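PDB 3PME: type C neurotoxin from Clostridium botulinum, which is the receptor-binding domain of a botulinum C/D mosaic neurotoxin and probably attaches the toxin to nerve-cell membranes through gangliosides or phospholipid. Local coordinates for residues N24-L29 / I53-N58; E236-N241 / K270-I275; I240-I245 / F402-S407. One frame throughout, in Å; residues are numbered along the deposited sequence.

Contact 1 (N24-L29 / I53-N58); sequences NAEVRL and IVNLNN
The carbonyl O of Arg28 takes the backbone N of Ile53 at 2.7 Å, the shortest bond in an antiparallel pairing of 26-29 with 53-55. Arg28 N returns the bond to Ile53 O at 2.8 Å, nearly straight at 177°. A second pair of reciprocal backbone bonds joins Glu26 and Asn55, and between the two lies the non-hydrogen-bonded pair Val27 and Val54. On the face of Glu26, Arg28, Ile53 and Asn55, the Arg28 chain rises with CG trans to the backbone N (chi1 -178°) and then bends at chi3. This brings the guanidinium over Ile53, with NH2 3.8 Å from Ile53 CG1. In the guanidinium plane, at its edge, Glu26 OE2 meets Arg28 NH1 at 3.3 Å in a salt bridge whose hydrogen bond is weak. Alongside, Glu26 OE1 lies 3.6 Å from Asn55 ND2, while Asn55 OD1 is bound by Thr178 of the next strand. The other face is apolar: Ala25 CB touches Val54 CG1 at 4.1 Å; both pack on Leu8 and Val27 on Leu10, of strand 6-13, consistent with the layered sandwich of the concanavalin-like fold. The guanidinium thus covers hydrocarbon with one face while its edge carries a weak salt bridge.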
loop_
_atom_site.group_PDB
_atom_site.type_symbol
_atom_site.label_atom_id
_atom_site.label_comp_id
_atom_site.label_asym_id
_atom_site.label_seq_id
_atom_site.Cartn_x
_atom_site.Cartn_y
_atom_site.Cartn_z
ATOM N N ASN A 24 15.479 -2.533 -25.613
ATOM C CA ASN A 24 16.805 -2.668 -25.018
ATOM C C ASN A 24 17.488 -1.370 -24.577
ATOM O O ASN A 24 18.656 -1.137 -24.886
ATOM C CB ASN A 24 17.731 -3.444 -25.966
ATOM C CG ASN A 24 17.342 -4.903 -26.089
ATOM O OD1 ASN A 24 16.822 -5.333 -27.118
ATOM N ND2 ASN A 24 17.588 -5.675 -25.031
ATOM N N ALA A 25 16.778 -0.528 -23.834
ATOM C CA ALA A 25 17.410 0.677 -23.312
ATOM C C ALA A 25 18.577 0.281 -22.418
ATOM O O ALA A 25 18.559 -0.786 -21.799
ATOM C CB ALA A 25 16.402 1.511 -22.521
ATOM N N GLU A 26 19.592 1.135 -22.350
ATOM C CA GLU A 26 20.661 0.933 -21.386
ATOM C C GLU A 26 20.191 1.363 -20.001
ATOM O O GLU A 26 19.662 2.457 -19.834
ATOM C CB GLU A 26 21.908 1.730 -21.769
ATOM C CG GLU A 26 22.982 1.689 -20.701
ATOM C CD GLU A 26 24.114 2.669 -20.955
ATOM O OE1 GLU A 26 24.087 3.373 -21.990
ATOM O OE2 GLU A 26 25.032 2.732 -20.110
ATOM N N VAL A 27 20.390 0.496 -19.015
ATOM C CA VAL A 27 20.022 0.800 -17.640
ATOM C C VAL A 27 21.256 0.644 -16.766
ATOM O O VAL A 27 21.726 -0.472 -16.539
ATOM C CB VAL A 27 18.911 -0.137 -17.141
ATOM C CG1 VAL A 27 18.548 0.170 -15.687
ATOM C CG2 VAL A 27 17.683 -0.040 -18.043
ATOM N N ARG A 28 21.800 1.761 -16.304
ATOM C CA ARG A 28 22.997 1.715 -15.477
ATOM C C ARG A 28 22.701 2.194 -14.070
ATOM O O ARG A 28 22.080 3.234 -13.878
ATOM C CB ARG A 28 24.113 2.564 -16.084
ATOM C CG ARG A 28 25.405 2.506 -15.286
ATOM C CD ARG A 28 26.532 3.267 -15.968
ATOM N NE ARG A 28 26.413 4.714 -15.799
ATOM C CZ ARG A 28 25.993 5.549 -16.744
ATOM N NH1 ARG A 28 25.647 5.090 -17.939
ATOM N NH2 ARG A 28 25.920 6.851 -16.496
ATOM N N LEU A 29 23.157 1.434 -13.081
ATOM C CA LEU A 29 22.939 1.802 -11.691
ATOM C C LEU A 29 24.199 2.378 -11.060
ATOM O O LEU A 29 25.258 1.748 -11.078
ATOM C CB LEU A 29 22.429 0.607 -10.880
ATOM C CG LEU A 29 20.935 0.292 -11.012
ATOM C CD1 LEU A 29 20.615 -0.329 -12.364
ATOM C CD2 LEU A 29 20.488 -0.621 -9.890
ATOM N N ILE A 53 20.483 5.394 -14.215
ATOM C CA ILE A 53 20.560 6.181 -15.439
ATOM C C ILE A 53 20.041 5.334 -16.586
ATOM O O ILE A 53 20.572 4.256 -16.857
ATOM C CB ILE A 53 22.009 6.589 -15.760
ATOM C CG1 ILE A 53 22.699 7.198 -14.534
ATOM C CG2 ILE A 53 22.053 7.510 -16.981
ATOM C CD1 ILE A 53 21.902 8.245 -13.831
ATOM N N VAL A 54 18.989 5.803 -17.247
ATOM C CA VAL A 54 18.423 5.074 -18.375
ATOM C C VAL A 54 18.671 5.844 -19.665
ATOM O O VAL A 54 18.293 7.000 -19.772
ATOM C CB VAL A 54 16.909 4.844 -18.196
ATOM C CG1 VAL A 54 16.332 4.068 -19.376
ATOM C CG2 VAL A 54 16.629 4.110 -16.878
ATOM N N ASN A 55 19.332 5.209 -20.628
ATOM C CA ASN A 55 19.490 5.803 -21.952
ATOM C C ASN A 55 18.697 5.016 -22.980
ATOM O O ASN A 55 19.035 3.874 -23.292
ATOM C CB ASN A 55 20.964 5.833 -22.355
ATOM C CG ASN A 55 21.750 6.869 -21.591
ATOM O OD1 ASN A 55 21.610 8.065 -21.833
ATOM N ND2 ASN A 55 22.590 6.417 -20.670
ATOM N N LEU A 56 17.629 5.621 -23.484
ATOM C CA LEU A 56 16.819 5.011 -24.524
ATOM C C LEU A 56 17.560 5.062 -25.848
ATOM O O LEU A 56 18.398 5.935 -26.064
ATOM C CB LEU A 56 15.500 5.768 -24.684
ATOM C CG LEU A 56 14.356 5.526 -23.694
ATOM C CD1 LEU A 56 14.831 5.613 -22.260
ATOM C CD2 LEU A 56 13.236 6.540 -23.971
ATOM N N ASN A 57 17.250 4.111 -26.719
ATOM C CA ASN A 57 17.633 4.195 -28.110
ATOM C C ASN A 57 16.954 5.437 -28.645
ATOM O O ASN A 57 15.722 5.521 -28.674
ATOM C CB ASN A 57 17.149 2.951 -28.857
ATOM C CG ASN A 57 17.533 2.958 -30.322
ATOM O OD1 ASN A 57 17.574 4.007 -30.964
ATOM N ND2 ASN A 57 17.808 1.777 -30.865
ATOM N N ASN A 58 17.756 6.412 -29.050
ATOM C CA ASN A 58 17.223 7.707 -29.454
ATOM C C ASN A 58 16.164 7.606 -30.541
ATOM O O ASN A 58 15.283 8.460 -30.637
ATOM C CB ASN A 58 18.343 8.635 -29.920
ATOM C CG ASN A 58 17.915 10.086 -29.931
ATOM O OD1 ASN A 58 17.363 10.581 -28.951
ATOM N ND2 ASN A 58 18.158 10.775 -31.038
#

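Contact 2 (E236-N241 / K270-I275). With SO4 (sulfate ion), chain C.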
loop_
_atom_site.group_PDB
_atom_site.type_symbol
_atom_site.label_atom_id
_atom_site.label_comp_id
_atom_site.label_asym_id
_atom_site.label_seq_id
_atom_site.Cartn_x
_atom_site.Cartn_y
_atom_site.Cartn_z
ATOM N N GLU A 236 5.320 -9.336 12.473
ATOM C CA GLU A 236 4.497 -8.703 13.487
ATOM C C GLU A 236 3.685 -7.578 12.870
ATOM O O GLU A 236 4.210 -6.750 12.119
ATOM C CB GLU A 236 5.346 -8.193 14.651
ATOM C CG GLU A 236 5.897 -9.348 15.473
ATOM C CD GLU A 236 6.635 -8.911 16.727
ATOM O OE1 GLU A 236 6.668 -7.701 17.016
ATOM O OE2 GLU A 236 7.172 -9.802 17.424
ATOM N N TYR A 237 2.400 -7.557 13.194
ATOM C CA TYR A 237 1.517 -6.475 12.749
ATOM C C TYR A 237 0.709 -5.932 13.893
ATOM O O TYR A 237 0.211 -6.703 14.719
ATOM C CB TYR A 237 0.521 -6.966 11.698
ATOM C CG TYR A 237 1.178 -7.396 10.421
ATOM C CD1 TYR A 237 1.715 -6.455 9.545
ATOM C CD2 TYR A 237 1.257 -8.736 10.080
ATOM C CE1 TYR A 237 2.333 -6.856 8.351
ATOM C CE2 TYR A 237 1.864 -9.136 8.910
ATOM C CZ TYR A 237 2.399 -8.200 8.049
ATOM O OH TYR A 237 3.000 -8.623 6.890
ATOM N N TYR A 238 0.548 -4.615 13.939
ATOM C CA TYR A 238 -0.479 -4.037 14.788
ATOM C C TYR A 238 -1.767 -4.132 14.005
ATOM O O TYR A 238 -1.974 -3.408 13.011
ATOM C CB TYR A 238 -0.137 -2.598 15.165
ATOM C CG TYR A 238 1.195 -2.497 15.879
ATOM C CD1 TYR A 238 1.291 -2.745 17.253
ATOM C CD2 TYR A 238 2.360 -2.192 15.181
ATOM C CE1 TYR A 238 2.515 -2.668 17.905
ATOM C CE2 TYR A 238 3.584 -2.108 15.829
ATOM C CZ TYR A 238 3.650 -2.355 17.187
ATOM O OH TYR A 238 4.871 -2.273 17.820
ATOM N N MET A 239 -2.609 -5.070 14.414
ATOM C CA MET A 239 -3.876 -5.307 13.746
ATOM C C MET A 239 -4.891 -4.259 14.182
ATOM O O MET A 239 -5.122 -4.078 15.372
ATOM C CB MET A 239 -4.377 -6.708 14.073
ATOM C CG MET A 239 -5.702 -7.062 13.434
ATOM S SD MET A 239 -6.098 -8.780 13.830
ATOM C CE MET A 239 -7.629 -8.997 12.926
ATOM N N ILE A 240 -5.470 -3.551 13.219
ATOM C CA ILE A 240 -6.471 -2.546 13.530
ATOM C C ILE A 240 -7.742 -2.735 12.720
ATOM O O ILE A 240 -7.723 -3.242 11.594
ATOM C CB ILE A 240 -5.949 -1.102 13.297
ATOM C CG1 ILE A 240 -5.443 -0.933 11.863
ATOM C CG2 ILE A 240 -4.856 -0.763 14.311
ATOM C CD1 ILE A 240 -5.383 0.530 11.405
ATOM N N ASN A 241 -8.852 -2.329 13.312
ATOM C CA ASN A 241 -10.066 -2.131 12.560
ATOM C C ASN A 241 -10.009 -0.779 11.849
ATOM O O ASN A 241 -9.523 0.201 12.407
ATOM C CB ASN A 241 -11.269 -2.174 13.488
ATOM C CG ASN A 241 -12.567 -2.158 12.730
ATOM O OD1 ASN A 241 -13.157 -1.101 12.507
ATOM N ND2 ASN A 241 -13.004 -3.331 12.290
ATOM N N LYS A 270 0.708 -1.363 20.809
ATOM C CA LYS A 270 1.046 -2.473 21.706
ATOM C C LYS A 270 0.456 -3.790 21.210
ATOM O O LYS A 270 -0.501 -3.803 20.421
ATOM C CB LYS A 270 0.479 -2.205 23.109
ATOM C CG LYS A 270 1.016 -0.973 23.794
ATOM C CD LYS A 270 0.405 -0.833 25.178
ATOM C CE LYS A 270 0.362 -2.174 25.870
ATOM N NZ LYS A 270 0.350 -2.030 27.354
ATOM N N ASN A 271 0.997 -4.894 21.728
ATOM C CA ASN A 271 0.479 -6.232 21.449
ATOM C C ASN A 271 0.315 -6.565 19.963
ATOM O O ASN A 271 -0.762 -6.961 19.529
ATOM C CB ASN A 271 -0.858 -6.466 22.167
ATOM C CG ASN A 271 -0.773 -6.211 23.662
ATOM O OD1 ASN A 271 0.286 -6.364 24.275
ATOM N ND2 ASN A 271 -1.898 -5.843 24.260
ATOM N N PRO A 272 1.388 -6.448 19.185
ATOM C CA PRO A 272 1.278 -6.894 17.800
ATOM C C PRO A 272 0.966 -8.375 17.733
ATOM O O PRO A 272 1.334 -9.147 18.635
ATOM C CB PRO A 272 2.671 -6.606 17.224
ATOM C CG PRO A 272 3.578 -6.656 18.424
ATOM C CD PRO A 272 2.764 -6.066 19.543
ATOM N N ILE A 273 0.246 -8.764 16.694
ATOM C CA ILE A 273 -0.000 -10.168 16.406
ATOM C C ILE A 273 0.930 -10.683 15.305
ATOM O O ILE A 273 1.603 -9.904 14.620
ATOM C CB ILE A 273 -1.488 -10.415 16.052
ATOM C CG1 ILE A 273 -1.955 -9.540 14.873
ATOM C CG2 ILE A 273 -2.360 -10.152 17.279
ATOM C CD1 ILE A 273 -1.459 -10.026 13.513
ATOM N N THR A 274 1.004 -12.001 15.157
ATOM C CA THR A 274 1.583 -12.595 13.962
ATOM C C THR A 274 0.542 -13.520 13.346
ATOM O O THR A 274 -0.379 -13.969 14.021
ATOM C CB THR A 274 2.860 -13.364 14.233
ATOM O OG1 THR A 274 2.577 -14.413 15.164
ATOM C CG2 THR A 274 3.924 -12.443 14.818
ATOM N N ILE A 275 0.659 -13.756 12.045
ATOM C CA ILE A 275 -0.301 -14.594 11.343
ATOM C C ILE A 275 0.381 -15.894 10.959
ATOM O O ILE A 275 1.514 -15.890 10.452
ATOM C CB ILE A 275 -0.862 -13.883 10.083
ATOM C CG1 ILE A 275 -1.420 -12.510 10.460
ATOM C CG2 ILE A 275 -1.940 -14.741 9.422
ATOM C CD1 ILE A 275 -1.806 -11.655 9.252
HETATM S S SO4 C . -2.524 -4.434 28.096
HETATM O O1 SO4 C . -3.342 -3.234 27.912
HETATM O O2 SO4 C . -2.135 -5.004 26.818
HETATM O O3 SO4 C . -1.320 -4.066 28.836
HETATM O O4 SO4 C . -3.279 -5.433 28.851
HETATM O O HOH W 1 -2.330 -6.420 17.050
#
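Pro272 and Tyr238 lie side by side and point the same way, the proline CB standing over one ring face 4.2 Å from the centroid in a CH-pi contact. Pro272 CD adds a touch on Tyr238 CE1 at 3.8 Å, and Lys270 O sits in the ring plane at its edge. Glu236 also runs alongside the proline, OE1 3.6 Å from Pro272 CG, and its CG meets Thr274 CG2 at 3.7 Å as the two side chains cross. Ile273 is turned differently: its CG1 falls between backbone N and carbonyl carbon (chi1 56°), which carries it to Met239 CB at 3.8 Å, while CD1 packs on Tyr237 CB. A single antiparallel bridge underlies this, Tyr237 N giving to Ile273 O at 2.9 Å and Ile273 N to Tyr237 O. The segments diverge beyond it, and a water bridges Met239 N and Asn271 O. Lys270 NZ and Asn271 ND2, the latter also bonded to Ile249 O, hold a sulfate, probably from the crystallisation liquor, that Tyr248 and Tyr299 also bind. In this trefoil-family half, side-chain packing thus surrounds one backbone bridge, and the lysine, amide and two tyrosine hydroxyls can hold an anion, not necessarily a natural ligand.

Contact 3 (I240-I245 / F402-S407); sequences INYNYI and FWKFIS
One face of the Trp403 indole carries the Asn241 amide, ND2 lying 3.5 Å above the ring plane and offset toward the rim, with the amide and ring planes 84° apart. This pair belongs to an antiparallel pairing of 238-241 with 403-406 in the beta-trefoil-family half; the Trp403 backbone also bonds to Ser356. Asn241 CB adds an off-centre CH-pi contact to the six-membered ring. The same amide nitrogen is hydrogen-bonded to Ser400 O, and Trp403 NE1 to Leu368 O, which helps hold both groups from outside the pair. The aromatic pair is T-shaped: the edge of Phe402 is directed at the face of Tyr242, their centroids 5.9 Å apart. Tyr242 CB packs on Phe402 CB at 3.7 Å, and Lys404 CE approaches Tyr242 CD2 at 4.0 Å. On the face opposite to Asn241 and Trp403, Ile240 CD1 meets Ile406 CD1 at 3.9 Å. The backbones of Ile240 and Lys404 bond in both directions, and Tyr242 N bonds to Phe402 O at 2.8 Å. From Asn241, the last strand residue, a type I beta turn runs to Tyr244; Asn241, CG trans to its N (chi1 -172°), closes an Asx turn as OD1 accepts Asn243 N at 2.9 Å.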
loop_
_atom_site.group_PDB
_atom_site.type_symbol
_atom_site.label_atom_id
_atom_site.label_comp_id
_atom_site.label_asym_id
_atom_site.label_seq_id
_atom_site.Cartn_x
_atom_site.Cartn_y
_atom_site.Cartn_z
ATOM N N ILE A 240 -5.470 -3.551 13.219
ATOM C CA ILE A 240 -6.471 -2.546 13.530
ATOM C C ILE A 240 -7.742 -2.735 12.720
ATOM O O ILE A 240 -7.723 -3.242 11.594
ATOM C CB ILE A 240 -5.949 -1.102 13.297
ATOM C CG1 ILE A 240 -5.443 -0.933 11.863
ATOM C CG2 ILE A 240 -4.856 -0.763 14.311
ATOM C CD1 ILE A 240 -5.383 0.530 11.405
ATOM N N ASN A 241 -8.852 -2.329 13.312
ATOM C CA ASN A 241 -10.066 -2.131 12.560
ATOM C C ASN A 241 -10.009 -0.779 11.849
ATOM O O ASN A 241 -9.523 0.201 12.407
ATOM C CB ASN A 241 -11.269 -2.174 13.488
ATOM C CG ASN A 241 -12.567 -2.158 12.730
ATOM O OD1 ASN A 241 -13.157 -1.101 12.507
ATOM N ND2 ASN A 241 -13.004 -3.331 12.290
ATOM N N TYR A 242 -10.508 -0.739 10.620
ATOM C CA TYR A 242 -10.542 0.492 9.843
ATOM C C TYR A 242 -11.039 1.675 10.667
ATOM O O TYR A 242 -10.535 2.795 10.537
ATOM C CB TYR A 242 -11.468 0.276 8.642
ATOM C CG TYR A 242 -11.471 1.373 7.610
ATOM C CD1 TYR A 242 -12.255 2.503 7.772
ATOM C CD2 TYR A 242 -10.721 1.249 6.456
ATOM C CE1 TYR A 242 -12.273 3.498 6.811
ATOM C CE2 TYR A 242 -10.730 2.237 5.490
ATOM C CZ TYR A 242 -11.502 3.357 5.680
ATOM O OH TYR A 242 -11.509 4.340 4.717
ATOM N N ASN A 243 -12.025 1.427 11.521
ATOM C CA ASN A 243 -12.673 2.500 12.265
ATOM C C ASN A 243 -11.892 2.992 13.483
ATOM O O ASN A 243 -12.177 4.069 14.006
ATOM C CB ASN A 243 -14.083 2.082 12.698
ATOM C CG ASN A 243 -15.052 1.952 11.528
ATOM O OD1 ASN A 243 -14.773 2.420 10.419
ATOM N ND2 ASN A 243 -16.203 1.330 11.773
ATOM N N TYR A 244 -10.930 2.196 13.949
ATOM C CA TYR A 244 -10.262 2.475 15.218
ATOM C C TYR A 244 -8.728 2.363 15.133
ATOM O O TYR A 244 -8.128 1.515 15.786
ATOM C CB TYR A 244 -10.842 1.550 16.306
ATOM C CG TYR A 244 -12.355 1.587 16.345
ATOM C CD1 TYR A 244 -13.030 2.766 16.658
ATOM C CD2 TYR A 244 -13.117 0.464 16.025
ATOM C CE1 TYR A 244 -14.412 2.826 16.669
ATOM C CE2 TYR A 244 -14.502 0.508 16.041
ATOM C CZ TYR A 244 -15.144 1.695 16.362
ATOM O OH TYR A 244 -16.514 1.754 16.378
ATOM N N ILE A 245 -8.097 3.252 14.361
ATOM C CA ILE A 245 -6.657 3.184 14.103
ATOM C C ILE A 245 -5.812 3.517 15.335
ATOM O O ILE A 245 -4.617 3.211 15.387
ATOM C CB ILE A 245 -6.250 4.123 12.935
ATOM C CG1 ILE A 245 -4.811 3.847 12.482
ATOM C CG2 ILE A 245 -6.417 5.575 13.348
ATOM C CD1 ILE A 245 -4.423 4.540 11.188
ATOM N N PHE A 402 -13.724 -3.933 7.905
ATOM C CA PHE A 402 -12.436 -3.803 7.235
ATOM C C PHE A 402 -11.295 -3.820 8.246
ATOM O O PHE A 402 -11.323 -3.069 9.216
ATOM C CB PHE A 402 -12.359 -2.502 6.425
ATOM C CG PHE A 402 -13.370 -2.399 5.297
ATOM C CD1 PHE A 402 -14.194 -3.464 4.954
ATOM C CD2 PHE A 402 -13.472 -1.218 4.574
ATOM C CE1 PHE A 402 -15.115 -3.345 3.916
ATOM C CE2 PHE A 402 -14.387 -1.092 3.531
ATOM C CZ PHE A 402 -15.203 -2.151 3.205
ATOM N N TRP A 403 -10.292 -4.661 7.991
ATOM C CA TRP A 403 -9.120 -4.767 8.870
ATOM C C TRP A 403 -7.835 -4.402 8.151
ATOM O O TRP A 403 -7.674 -4.685 6.962
ATOM C CB TRP A 403 -9.006 -6.192 9.430
ATOM C CG TRP A 403 -10.235 -6.577 10.177
ATOM C CD1 TRP A 403 -11.358 -7.149 9.662
ATOM C CD2 TRP A 403 -10.498 -6.346 11.563
ATOM N NE1 TRP A 403 -12.304 -7.307 10.647
ATOM C CE2 TRP A 403 -11.797 -6.831 11.828
ATOM C CE3 TRP A 403 -9.757 -5.791 12.609
ATOM C CZ2 TRP A 403 -12.373 -6.766 13.093
ATOM C CZ3 TRP A 403 -10.335 -5.742 13.881
ATOM C CH2 TRP A 403 -11.625 -6.218 14.100
ATOM N N LYS A 404 -6.920 -3.779 8.888
ATOM C CA LYS A 404 -5.610 -3.433 8.343
ATOM C C LYS A 404 -4.534 -3.935 9.290
ATOM O O LYS A 404 -4.800 -4.197 10.471
ATOM C CB LYS A 404 -5.467 -1.925 8.125
ATOM C CG LYS A 404 -6.410 -1.352 7.077
ATOM C CD LYS A 404 -6.113 0.130 6.896
ATOM C CE LYS A 404 -6.815 0.702 5.681
ATOM N NZ LYS A 404 -6.359 2.086 5.400
ATOM N N PHE A 405 -3.332 -4.084 8.750
ATOM C CA PHE A 405 -2.226 -4.684 9.482
ATOM C C PHE A 405 -1.010 -3.786 9.349
ATOM O O PHE A 405 -0.418 -3.662 8.264
ATOM C CB PHE A 405 -1.952 -6.084 8.939
ATOM C CG PHE A 405 -3.096 -7.037 9.150
ATOM C CD1 PHE A 405 -3.189 -7.766 10.318
ATOM C CD2 PHE A 405 -4.088 -7.183 8.187
ATOM C CE1 PHE A 405 -4.255 -8.635 10.533
ATOM C CE2 PHE A 405 -5.156 -8.045 8.396
ATOM C CZ PHE A 405 -5.234 -8.780 9.569
ATOM N N ILE A 406 -0.628 -3.148 10.454
ATOM C CA ILE A 406 0.452 -2.174 10.375
ATOM C C ILE A 406 1.777 -2.810 10.727
ATOM O O ILE A 406 1.998 -3.178 11.875
ATOM C CB ILE A 406 0.213 -0.972 11.298
ATOM C CG1 ILE A 406 -1.150 -0.334 11.012
ATOM C CG2 ILE A 406 1.329 0.049 11.115
ATOM C CD1 ILE A 406 -1.491 0.778 11.992
ATOM N N SER A 407 2.654 -2.938 9.739
ATOM C CA SER A 407 4.010 -3.420 9.976
ATOM C C SER A 407 4.922 -2.254 10.361
ATOM O O SER A 407 4.669 -1.092 9.990
ATOM C CB SER A 407 4.539 -4.081 8.711
ATOM O OG SER A 407 4.420 -3.161 7.616
#

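Contact 1 stands apart, in the concanavalin-like half, its centre about 42 Å from that of contact 3 and about 43 Å from that of contact 2, on the far side of the chain's centre. Contacts 2 and 3 lie in the trefoil-family half with centres about 9 Å apart, and both use strand 238-241. Tyr238 O lies 2.9 Å from Ile406 N, a probable hydrogen bond that continues the pairing between them, and Met239 CG packs on Phe405 CE1 at 3.6 Å. Contact 3 is buried and relies on aromatic and amide packing. Contacts 1 and 2 are partly buried: contact 2 adds a water and a sulfate, contact 1 keeps a weak, exposed ion pair on one face and apolar packing on the other.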